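Local coordinates for Tll1590 protein (Thermosynechococcus elongatus, PDB 6LDQ) that is a glycosyltransferase-family protein of the GT-B clan, built on a Rossmann-like alpha/beta domain, at residues L132-S137 with I171-Q176; I163-D168 with S186-T191. All blocks are in the same frame, centred on the assembly; numbering follows the deposited sequence.

Contact 1 (L132-S137 with I171-Q176); sequences LHTYHS and IVTSPQ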
ATOM      1  N   LEU A 132      -3.729   5.917  -0.594  1.00 20.12           N
ATOM      2  CA  LEU A 132      -2.678   6.184  -1.561  1.00 20.59           C
ATOM      3  C   LEU A 132      -2.184   4.870  -2.132  1.00 18.14           C
ATOM      4  O   LEU A 132      -2.119   3.859  -1.433  1.00 18.95           O
ATOM      5  CB  LEU A 132      -1.490   6.919  -0.948  1.00 21.10           C
ATOM      6  CG  LEU A 132      -1.789   8.333  -0.477  1.00 18.84           C
ATOM      7  CD1 LEU A 132      -2.078   8.241   1.006  1.00 18.44           C
ATOM      8  CD2 LEU A 132      -0.634   9.280  -0.787  1.00 19.93           C
ATOM      9  N   HIS A 133      -1.793   4.898  -3.398  1.00 19.73           N
ATOM     10  CA  HIS A 133      -1.299   3.690  -4.025  1.00 15.21           C
ATOM     11  C   HIS A 133      -0.043   3.987  -4.821  1.00 15.16           C
ATOM     12  O   HIS A 133      -0.003   4.954  -5.586  1.00 16.47           O
ATOM     13  CB  HIS A 133      -2.339   3.054  -4.924  1.00 15.93           C
ATOM     14  CG  HIS A 133      -1.930   1.696  -5.359  1.00 17.23           C
ATOM     15  ND1 HIS A 133      -2.396   0.552  -4.761  1.00 18.70           N
ATOM     16  CD2 HIS A 133      -0.974   1.303  -6.225  1.00 24.19           C
ATOM     17  CE1 HIS A 133      -1.814  -0.497  -5.317  1.00 19.53           C
ATOM     18  NE2 HIS A 133      -0.956  -0.068  -6.219  1.00 21.80           N
ATOM     19  N   THR A 134       0.975   3.160  -4.632  1.00 14.15           N
ATOM     20  CA  THR A 134       2.185   3.205  -5.435  1.00 15.55           C
ATOM     21  C   THR A 134       2.103   2.189  -6.581  1.00 17.15           C
ATOM     22  O   THR A 134       1.927   0.990  -6.344  1.00 16.85           O
ATOM     23  CB  THR A 134       3.411   2.940  -4.577  1.00 15.10           C
ATOM     24  OG1 THR A 134       3.565   4.023  -3.627  1.00 15.72           O
ATOM     25  CG2 THR A 134       4.635   2.843  -5.475  1.00 16.04           C
ATOM     26  N   TYR A 135       2.271   2.683  -7.801  1.00 19.58           N
ATOM     27  CA  TYR A 135       2.276   1.895  -9.030  1.00 17.52           C
ATOM     28  C   TYR A 135       3.644   1.274  -9.288  1.00 17.58           C
ATOM     29  O   TYR A 135       4.672   1.888  -9.016  1.00 17.51           O
ATOM     30  CB  TYR A 135       1.953   2.781 -10.238  1.00 20.55           C
ATOM     31  CG  TYR A 135       2.143   2.003 -11.523  1.00 15.71           C
ATOM     32  CD1 TYR A 135       1.341   0.930 -11.778  1.00 18.65           C
ATOM     33  CD2 TYR A 135       3.156   2.273 -12.423  1.00 20.18           C
ATOM     34  CE1 TYR A 135       1.445   0.155 -12.891  1.00 17.72           C
ATOM     35  CE2 TYR A 135       3.281   1.483 -13.595  1.00 17.55           C
ATOM     36  CZ  TYR A 135       2.401   0.418 -13.788  1.00 20.37           C
ATOM     37  OH  TYR A 135       2.441  -0.427 -14.862  1.00 17.14           O
ATOM     38  N   HIS A 136       3.660   0.058  -9.851  1.00 13.19           N
ATOM     39  CA  HIS A 136       4.894  -0.468 -10.428  1.00 18.86           C
ATOM     40  C   HIS A 136       4.592  -1.265 -11.687  1.00 17.97           C
ATOM     41  O   HIS A 136       3.605  -2.004 -11.748  1.00 16.25           O
ATOM     42  CB  HIS A 136       5.698  -1.390  -9.504  1.00 18.93           C
ATOM     43  CG  HIS A 136       5.890  -0.858  -8.123  1.00 20.42           C
ATOM     44  ND1 HIS A 136       6.883   0.048  -7.802  1.00 22.34           N
ATOM     45  CD2 HIS A 136       5.208  -1.097  -6.977  1.00 21.11           C
ATOM     46  CE1 HIS A 136       6.809   0.333  -6.512  1.00 19.96           C
ATOM     47  NE2 HIS A 136       5.797  -0.342  -5.988  1.00 16.05           N
ATOM     48  N   SER A 137       5.479  -1.145 -12.662  1.00 17.39           N
ATOM     49  CA  SER A 137       5.399  -1.954 -13.866  1.00 21.33           C
ATOM     50  C   SER A 137       6.090  -3.300 -13.667  1.00 22.38           C
ATOM     51  O   SER A 137       7.319  -3.355 -13.553  1.00 24.33           O
ATOM     52  CB  SER A 137       6.014  -1.206 -15.041  1.00 19.88           C
ATOM     53  OG  SER A 137       5.159  -0.170 -15.483  1.00 21.69           O
ATOM     54  N   ILE A 171       1.009   6.974  -6.771  1.00 19.46           N
ATOM     55  CA  ILE A 171       2.418   7.335  -6.859  1.00 17.16           C
ATOM     56  C   ILE A 171       3.079   6.532  -7.979  1.00 18.63           C
ATOM     57  O   ILE A 171       2.920   5.305  -8.068  1.00 19.76           O
ATOM     58  CB  ILE A 171       3.114   7.105  -5.501  1.00 16.64           C
ATOM     59  CG1 ILE A 171       2.634   8.167  -4.503  1.00 18.70           C
ATOM     60  CG2 ILE A 171       4.636   7.172  -5.656  1.00 16.91           C
ATOM     61  CD1 ILE A 171       2.094   7.635  -3.202  1.00 25.05           C
ATOM     62  N   VAL A 172       3.770   7.234  -8.879  1.00 20.42           N
ATOM     63  CA  VAL A 172       4.596   6.613  -9.909  1.00 16.76           C
ATOM     64  C   VAL A 172       6.055   6.833  -9.552  1.00 17.32           C
ATOM     65  O   VAL A 172       6.413   7.840  -8.927  1.00 22.80           O
ATOM     66  CB  VAL A 172       4.277   7.190 -11.302  1.00 17.54           C
ATOM     67  CG1 VAL A 172       2.894   6.729 -11.757  1.00 16.38           C
ATOM     68  CG2 VAL A 172       4.345   8.707 -11.262  1.00 17.90           C
ATOM     69  N   THR A 173       6.909   5.897  -9.942  1.00 14.80           N
ATOM     70  CA  THR A 173       8.306   5.966  -9.526  1.00 20.79           C
ATOM     71  C   THR A 173       9.244   6.422 -10.634  1.00 21.03           C
ATOM     72  O   THR A 173      10.446   6.533 -10.397  1.00 20.03           O
ATOM     73  CB  THR A 173       8.778   4.616  -8.961  1.00 21.71           C
ATOM     74  OG1 THR A 173       8.906   3.657 -10.012  1.00 27.99           O
ATOM     75  CG2 THR A 173       7.794   4.091  -7.927  1.00 21.80           C
ATOM     76  N   SER A 174       8.731   6.704 -11.828  1.00 23.68           N
ATOM     77  CA  SER A 174       9.555   7.249 -12.897  1.00 23.41           C
ATOM     78  C   SER A 174       8.635   7.827 -13.955  1.00 22.84           C
ATOM     79  O   SER A 174       7.478   7.402 -14.063  1.00 20.58           O
ATOM     80  CB  SER A 174      10.462   6.175 -13.513  1.00 28.38           C
ATOM     81  OG  SER A 174       9.697   5.132 -14.083  1.00 25.28           O
ATOM     82  N   PRO A 175       9.098   8.801 -14.731  1.00 23.61           N
ATOM     83  CA  PRO A 175       8.261   9.289 -15.833  1.00 24.03           C
ATOM     84  C   PRO A 175       7.873   8.192 -16.800  1.00 21.68           C
ATOM     85  O   PRO A 175       6.753   8.207 -17.321  1.00 17.29           O
ATOM     86  CB  PRO A 175       9.153  10.347 -16.488  1.00 30.74           C
ATOM     87  CG  PRO A 175       9.969  10.857 -15.336  1.00 27.03           C
ATOM     88  CD  PRO A 175      10.321   9.613 -14.585  1.00 24.63           C
ATOM     89  N   GLN A 176       8.759   7.223 -17.027  1.00 20.83           N
ATOM     90  CA  GLN A 176       8.476   6.190 -18.016  1.00 23.01           C
ATOM     91  C   GLN A 176       7.264   5.363 -17.604  1.00 24.03           C
ATOM     92  O   GLN A 176       6.406   5.047 -18.437  1.00 24.16           O
ATOM     93  CB  GLN A 176       9.719   5.321 -18.219  1.00 22.08           C
ATOM     94  CG  GLN A 176       9.577   4.194 -19.223  1.00 32.34           C
ATOM     95  CD  GLN A 176       8.895   4.625 -20.517  1.00 29.29           C
ATOM     96  OE1 GLN A 176       9.190   5.686 -21.079  1.00 26.83           O
ATOM     97  NE2 GLN A 176       7.952   3.806 -20.976  1.00 27.18           N
TER
HETATM   98  O   HOH W   1       6.132   3.600 -10.879  1.00 18.52           O
HETATM   99  O   HOH W   2       8.669   1.081  -9.896  1.00 20.80           O
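Thr134 sets OG1 opposite its carbonyl carbon (chi1 -66°), a torsion that turns the hydroxyl oxygen to Ile171, 3.6 Å from CB; the same hydroxyl is held from beyond the pair by His110 NE2 and Tyr32 OH. Ile171 has CG1 opposite its own carbonyl carbon (chi1 -71°), which sends CD1 back along the strands to meet Leu132 CD2 at 4.0 Å, an apolar touch that faces helix 200-216. Thr134 and Ile171 share one face of the sheet because the strands pair them directly.

Beneath these side chains the backbones run parallel, and Ile171 bonds to the residues before and after Thr134, its partner in the bridge. His133 O accepts from Ile171 N at 2.6 Å, in the carbonyl plane, and Ile171 O then accepts from Tyr135 N at 2.7 Å, an almost straight bond (170° at the hydrogen). This is the alternation expected of a parallel pair, with one residue bonding on either side of its partner.

Where the strands give way to loops, water takes over. One molecule receives bonds from Thr173 N (2.6 Å) and Thr173 OG1 and donates to Tyr135 O. A second water donates to Thr173 OG1 at 2.6 Å and lies in plane at the ring edge of His136, 2.9 Å from ND1. Thr173 CG2 approaches the same ring obliquely, 4.1 Å from CE1, while His136 NE2 is tied to Asn112 OD1. Hydration thus joins two diverging loops that follow adjacent strands. Such a pair of parallel strands, linked through helix 153-166, is the beta-alpha-beta crossover from which Rossmann-like domains of GT-B proteins are assembled.

Contact 2 (I163-D168 with S186-T191); sequences ILENAD and SKAGQT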
ATOM      1  N   ILE A 163      -8.366   1.382  -9.435  1.00 14.76           N
ATOM      2  CA  ILE A 163      -7.538   2.033  -8.427  1.00 19.36           C
ATOM      3  C   ILE A 163      -7.291   3.490  -8.807  1.00 20.24           C
ATOM      4  O   ILE A 163      -7.464   4.397  -7.986  1.00 21.63           O
ATOM      5  CB  ILE A 163      -6.220   1.269  -8.247  1.00 14.59           C
ATOM      6  CG1 ILE A 163      -6.480  -0.101  -7.622  1.00 18.57           C
ATOM      7  CG2 ILE A 163      -5.289   2.062  -7.326  1.00 15.54           C
ATOM      8  CD1 ILE A 163      -5.367  -1.079  -7.863  1.00 14.85           C
ATOM      9  N   LEU A 164      -6.908   3.735 -10.065  1.00 17.09           N
ATOM     10  CA  LEU A 164      -6.684   5.107 -10.510  1.00 21.58           C
ATOM     11  C   LEU A 164      -7.923   5.967 -10.302  1.00 20.63           C
ATOM     12  O   LEU A 164      -7.815   7.148  -9.940  1.00 17.64           O
ATOM     13  CB  LEU A 164      -6.264   5.125 -11.981  1.00 17.02           C
ATOM     14  CG  LEU A 164      -4.809   4.748 -12.241  1.00 14.95           C
ATOM     15  CD1 LEU A 164      -4.637   4.377 -13.723  1.00 21.77           C
ATOM     16  CD2 LEU A 164      -3.887   5.910 -11.845  1.00 16.42           C
ATOM     17  N   GLU A 165      -9.108   5.381 -10.490  1.00 15.86           N
ATOM     18  CA  GLU A 165     -10.349   6.142 -10.421  1.00 19.36           C
ATOM     19  C   GLU A 165     -10.789   6.450  -8.995  1.00 18.99           C
ATOM     20  O   GLU A 165     -11.486   7.443  -8.774  1.00 23.96           O
ATOM     21  CB  GLU A 165     -11.468   5.382 -11.137  1.00 25.60           C
ATOM     22  CG  GLU A 165     -11.329   5.363 -12.640  1.00 21.84           C
ATOM     23  CD  GLU A 165     -12.282   4.379 -13.290  1.00 29.63           C
ATOM     24  OE1 GLU A 165     -12.722   3.432 -12.605  1.00 30.28           O
ATOM     25  OE2 GLU A 165     -12.584   4.550 -14.485  1.00 38.43           O
ATOM     26  N   ASN A 166     -10.429   5.616  -8.023  1.00 19.85           N
ATOM     27  CA  ASN A 166     -10.991   5.748  -6.688  1.00 18.62           C
ATOM     28  C   ASN A 166      -9.976   6.062  -5.604  1.00 19.50           C
ATOM     29  O   ASN A 166     -10.382   6.478  -4.510  1.00 19.58           O
ATOM     30  CB  ASN A 166     -11.744   4.465  -6.300  1.00 19.62           C
ATOM     31  CG  ASN A 166     -13.034   4.304  -7.064  1.00 22.80           C
ATOM     32  OD1 ASN A 166     -14.085   4.777  -6.630  1.00 31.53           O
ATOM     33  ND2 ASN A 166     -12.966   3.625  -8.211  1.00 20.22           N
ATOM     34  N   ALA A 167      -8.686   5.867  -5.853  1.00 17.52           N
ATOM     35  CA  ALA A 167      -7.685   6.227  -4.861  1.00 18.23           C
ATOM     36  C   ALA A 167      -7.509   7.740  -4.818  1.00 19.97           C
ATOM     37  O   ALA A 167      -7.707   8.443  -5.812  1.00 17.68           O
ATOM     38  CB  ALA A 167      -6.353   5.545  -5.171  1.00 20.23           C
ATOM     39  N   ASP A 168      -7.137   8.248  -3.645  1.00 15.62           N
ATOM     40  CA  ASP A 168      -6.915   9.685  -3.544  1.00 20.53           C
ATOM     41  C   ASP A 168      -5.664  10.099  -4.299  1.00 20.58           C
ATOM     42  O   ASP A 168      -5.641  11.164  -4.926  1.00 23.67           O
ATOM     43  CB  ASP A 168      -6.847  10.104  -2.078  1.00 17.62           C
ATOM     44  CG  ASP A 168      -8.099   9.734  -1.341  1.00 20.33           C
ATOM     45  OD1 ASP A 168      -9.142  10.378  -1.586  1.00 26.25           O
ATOM     46  OD2 ASP A 168      -8.062   8.757  -0.571  1.00 26.85           O
ATOM     47  N   SER A 186      -4.883   4.115 -18.186  1.00 18.38           N
ATOM     48  CA  SER A 186      -5.955   5.094 -18.048  1.00 16.94           C
ATOM     49  C   SER A 186      -5.354   6.464 -17.786  1.00 20.53           C
ATOM     50  O   SER A 186      -4.313   6.577 -17.131  1.00 21.81           O
ATOM     51  CB  SER A 186      -6.911   4.715 -16.906  1.00 22.38           C
ATOM     52  OG  SER A 186      -7.859   5.736 -16.677  1.00 20.63           O
ATOM     53  N   LYS A 187      -6.043   7.500 -18.268  1.00 21.42           N
ATOM     54  CA  LYS A 187      -5.678   8.888 -17.989  1.00 22.55           C
ATOM     55  C   LYS A 187      -6.299   9.415 -16.704  1.00 23.29           C
ATOM     56  O   LYS A 187      -6.024  10.563 -16.315  1.00 19.92           O
ATOM     57  CB  LYS A 187      -6.109   9.799 -19.144  1.00 21.32           C
ATOM     58  CG  LYS A 187      -5.572   9.405 -20.517  1.00 29.74           C
ATOM     59  CD  LYS A 187      -4.647  10.465 -21.057  1.00 28.30           C
ATOM     60  CE  LYS A 187      -3.583   9.869 -21.972  1.00 32.60           C
ATOM     61  NZ  LYS A 187      -4.126   8.831 -22.900  1.00 29.95           N
ATOM     62  N   ALA A 188      -7.138   8.623 -16.054  1.00 21.11           N
ATOM     63  CA  ALA A 188      -7.862   9.067 -14.880  1.00 24.22           C
ATOM     64  C   ALA A 188      -6.936   9.130 -13.663  1.00 18.19           C
ATOM     65  O   ALA A 188      -5.844   8.559 -13.650  1.00 20.35           O
ATOM     66  CB  ALA A 188      -9.052   8.137 -14.619  1.00 19.51           C
ATOM     67  N   GLY A 189      -7.392   9.841 -12.635  1.00 22.33           N
ATOM     68  CA  GLY A 189      -6.746   9.837 -11.337  1.00 18.77           C
ATOM     69  C   GLY A 189      -5.629  10.862 -11.213  1.00 23.27           C
ATOM     70  O   GLY A 189      -5.186  11.482 -12.184  1.00 20.11           O
ATOM     71  N   GLN A 190      -5.167  11.037  -9.974  1.00 20.08           N
ATOM     72  CA  GLN A 190      -4.055  11.925  -9.660  1.00 19.50           C
ATOM     73  C   GLN A 190      -2.805  11.084  -9.432  1.00 20.35           C
ATOM     74  O   GLN A 190      -2.787  10.226  -8.546  1.00 29.82           O
ATOM     75  CB  GLN A 190      -4.362  12.781  -8.429  1.00 28.49           C
ATOM     76  CG  GLN A 190      -3.856  14.232  -8.536  1.00 34.56           C
ATOM     77  CD  GLN A 190      -3.724  14.915  -7.182  1.00 43.86           C
ATOM     78  OE1 GLN A 190      -3.988  14.310  -6.140  1.00 42.50           O
ATOM     79  NE2 GLN A 190      -3.309  16.184  -7.192  1.00 41.64           N
ATOM     80  N   THR A 191      -1.778  11.309 -10.246  1.00 21.14           N
ATOM     81  CA  THR A 191      -0.482  10.674 -10.081  1.00 17.89           C
ATOM     82  C   THR A 191       0.527  11.694  -9.565  1.00 22.07           C
ATOM     83  O   THR A 191       0.451  12.882  -9.887  1.00 27.27           O
ATOM     84  CB  THR A 191       0.017  10.056 -11.398  1.00 22.55           C
ATOM     85  OG1 THR A 191      -0.219  10.967 -12.486  1.00 26.55           O
ATOM     86  CG2 THR A 191      -0.712   8.720 -11.692  1.00 23.61           C
TER
HETATM   87  O   HOH W   3      -6.453   8.722  -8.249  1.00 22.40           O
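Leu164 and, after it, Ala188 have the most surface buried by this contact, in which the closing turn of the crossover helix 153-166 of a beta-alpha-beta unit packs on the loop that leads from helix 175-185 to strand 191-193. Leu164 is the buried residue at the centre. With CG opposite the carbonyl carbon (chi1 -78°), its two methyls fork over the loop: CD1 rests 3.9 Å from Ser186 CB, and CD2 lies 3.8 Å from Ala188 O and 4.2 Å from Thr191 CG2. Leu181 and Val185 of helix 175-185, together with Val170 of the neighbouring strand, also pack against this leucine.

Ala188 offers both its methyl and its carbonyl. The methyl CB touches the aliphatic part of Glu165, 4.1 Å from CG, at the solvent-facing border. The carbonyl, although set against leucine carbons, has a polar partner in Arg182 NH1; the same guanidinium group also gathers Ser186 O and, through NH2, Gly189 O, so one arginine pins three carbonyls of the loop. The loop's own shape is fixed by an ST turn, in which Ala188 N donates to Ser186 OG at 3.0 Å.

Asp168, third in buried surface, takes part through its backbone: its O is near Gln190 CB, while its carboxylate turns elsewhere and OD2 accepts from Trp131 N. Between these two ends the chains come closest at Gly189, whose positive phi (87°) carries the loop past the helix terminus, with CA 3.2 Å from Leu164 O. That carbonyl is met by a bridging water, which donates to Leu164 O at 2.7 Å and to Ala167 O at 2.8 Å while accepting a longer bond from Gln190 N.

In the fold
Both contacts belong to the same run of alternating strands and helices, and their segments interleave along the chain: contact 1 joins the strands on either side of helix 153-166, and contact 2 lies where that helix ends. Their centres are 12 Å apart, yet they touch directly. His133 CG packs on Ile163 CG2 at 3.9 Å, seating the helix on one strand, and Val172 CG1 meets Thr191 CG2 at 4.1 Å, joining the other strand to its outer neighbour. A bound thiocyanate lies about 3 Å from the His133 side chain, and one lies about 4 Å from that of Leu164; such ions probably come from the crystallisation liquor.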